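Local coordinates for protein endo-beta-1,4-glucanase (cellulase B) (Bacillus halodurans, PDB 4V2X) that probably hydrolyses beta-1,4-linked glucans through a family 5 glycoside hydrolase module that is joined to an Ig-like and a CBM46 module, at residues L218-V221 / F222-V226. Sequence-based numbering, arbitrary orientation.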
loop_
_atom_site.group_PDB
_atom_site.type_symbol
_atom_site.label_atom_id
_atom_site.label_comp_id
_atom_site.label_asym_id
_atom_site.label_seq_id
_atom_site.Cartn_x
_atom_site.Cartn_y
_atom_site.Cartn_z
ATOM N N LEU A 218 3.178 4.513 10.525
ATOM C CA LEU A 218 3.993 4.600 11.743
ATOM C C LEU A 218 5.472 4.677 11.406
ATOM O O LEU A 218 6.203 5.478 11.971
ATOM C CB LEU A 218 3.759 3.396 12.658
ATOM C CG LEU A 218 2.415 3.295 13.362
ATOM C CD1 LEU A 218 2.344 1.959 14.077
ATOM C CD2 LEU A 218 2.205 4.433 14.351
ATOM N N ASN A 219 5.910 3.828 10.492
ATOM C CA ASN A 219 7.299 3.843 10.064
ATOM C C ASN A 219 7.676 5.171 9.410
ATOM O O ASN A 219 8.787 5.666 9.576
ATOM C CB ASN A 219 7.587 2.679 9.110
ATOM C CG ASN A 219 7.763 1.350 9.836
ATOM O OD1 ASN A 219 8.149 1.317 11.001
ATOM N ND2 ASN A 219 7.501 0.248 9.137
ATOM N N THR A 220 6.733 5.735 8.668
ATOM C CA THR A 220 6.980 6.939 7.880
ATOM C C THR A 220 7.028 8.189 8.750
ATOM O O THR A 220 7.908 9.034 8.583
ATOM C CB THR A 220 5.894 7.079 6.802
ATOM O OG1 THR A 220 5.980 5.955 5.929
ATOM C CG2 THR A 220 6.058 8.369 5.985
ATOM N N VAL A 221 6.085 8.310 9.677
ATOM C CA VAL A 221 6.082 9.450 10.581
ATOM C C VAL A 221 7.311 9.432 11.503
ATOM O O VAL A 221 7.872 10.469 11.828
ATOM C CB VAL A 221 4.765 9.558 11.380
ATOM C CG1 VAL A 221 4.578 8.385 12.328
ATOM C CG2 VAL A 221 4.715 10.892 12.122
ATOM N N PHE A 222 7.722 8.238 11.915
ATOM C CA PHE A 222 8.941 8.063 12.699
ATOM C C PHE A 222 10.142 8.590 11.914
ATOM O O PHE A 222 10.927 9.389 12.426
ATOM C CB PHE A 222 9.059 6.573 13.067
ATOM C CG PHE A 222 10.438 6.105 13.420
ATOM C CD1 PHE A 222 10.964 6.326 14.679
ATOM C CD2 PHE A 222 11.180 5.366 12.509
ATOM C CE1 PHE A 222 12.222 5.853 15.018
ATOM C CE2 PHE A 222 12.438 4.895 12.837
ATOM C CZ PHE A 222 12.958 5.137 14.098
ATOM N N PHE A 223 10.247 8.177 10.657
ATOM C CA PHE A 223 11.309 8.653 9.771
ATOM C C PHE A 223 11.308 10.183 9.678
ATOM O O PHE A 223 12.344 10.825 9.888
ATOM C CB PHE A 223 11.146 8.019 8.391
ATOM C CG PHE A 223 12.078 8.561 7.349
ATOM C CD1 PHE A 223 13.321 7.980 7.145
ATOM C CD2 PHE A 223 11.696 9.634 6.550
ATOM C CE1 PHE A 223 14.174 8.468 6.175
ATOM C CE2 PHE A 223 12.550 10.125 5.576
ATOM C CZ PHE A 223 13.786 9.544 5.390
ATOM N N GLU A 224 10.140 10.748 9.384
ATOM C CA GLU A 224 9.995 12.204 9.215
ATOM C C GLU A 224 10.426 12.969 10.467
ATOM O O GLU A 224 11.173 13.944 10.385
ATOM C CB GLU A 224 8.550 12.562 8.867
ATOM C CG GLU A 224 8.156 12.275 7.427
ATOM C CD GLU A 224 6.699 12.604 7.148
ATOM O OE1 GLU A 224 5.808 11.888 7.661
ATOM O OE2 GLU A 224 6.438 13.586 6.426
ATOM N N ILE A 225 9.947 12.518 11.622
ATOM C CA ILE A 225 10.277 13.133 12.901
ATOM C C ILE A 225 11.771 13.083 13.168
ATOM O O ILE A 225 12.394 14.110 13.422
ATOM C CB ILE A 225 9.530 12.454 14.070
ATOM C CG1 ILE A 225 8.042 12.804 14.011
ATOM C CG2 ILE A 225 10.105 12.891 15.411
ATOM C CD1 ILE A 225 7.163 11.916 14.856
ATOM N N VAL A 226 12.354 11.890 13.116
ATOM C CA VAL A 226 13.767 11.758 13.437
ATOM C C VAL A 226 14.603 12.589 12.460
ATOM O O VAL A 226 15.450 13.371 12.883
ATOM C CB VAL A 226 14.239 10.285 13.448
ATOM C CG1 VAL A 226 15.745 10.194 13.683
ATOM C CG2 VAL A 226 13.510 9.503 14.535
#
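Four successive i to i+4 hydrogen bonds run along the alpha helix from 218-221 to 222-226; the bond of Phe222 N to Leu218 O is the longest at 3.2 Å, and that of Ile225 N to Val221 O is shorter, 2.9 Å, and straighter (166°). Val221 and Ile225, one turn apart, lie side by side and point the same way, and Ile225 CG1 also approaches Val221 O at 3.2 Å. Val221 CG2 meets Ile225 CD1 at 3.8 Å; it is the methyl anti to the backbone N, while CG1 sits between N and the carbonyl carbon (chi1 65°). Val221 also packs on Met169, Tyr172 and Arg173 of helix 165-183. These residues belong to helix 209-227, one of the helices around the eight-stranded parallel (beta/alpha)8 barrel of the family 5 catalytic module, following strand 190-193 and preceding strand 238-241. With CG anti to the backbone N (chi1 159°), Phe222 carries its ring away from 218-221 and onto Leu240 of strand 238-241. Asn219 O lies in the plane of its ring, at the edge, 3.8 Å from CD2, and Trp176 meets the ring edge-to-face. Two residues on, Glu224 reaches toward the preceding turn with its chain extended beyond CG: CG lies 3.4 Å from Thr220 O, and OE1 comes to 3.9 Å from Thr220 CG2, the two side chains crossing at a slant. With an alanine here, the Thr220 methyl would probably lose the carboxylate arm packed against it, and the contact with Asn166 of the second subunit would probably be lost too. Thr220 OG1 is hydrogen-bonded to Asp216 O, one turn earlier, and to Lys261 NZ; the calcium ion bound by Asp216 and Asp217 lies about 5 Å from the Thr220 side chain, nearest atoms.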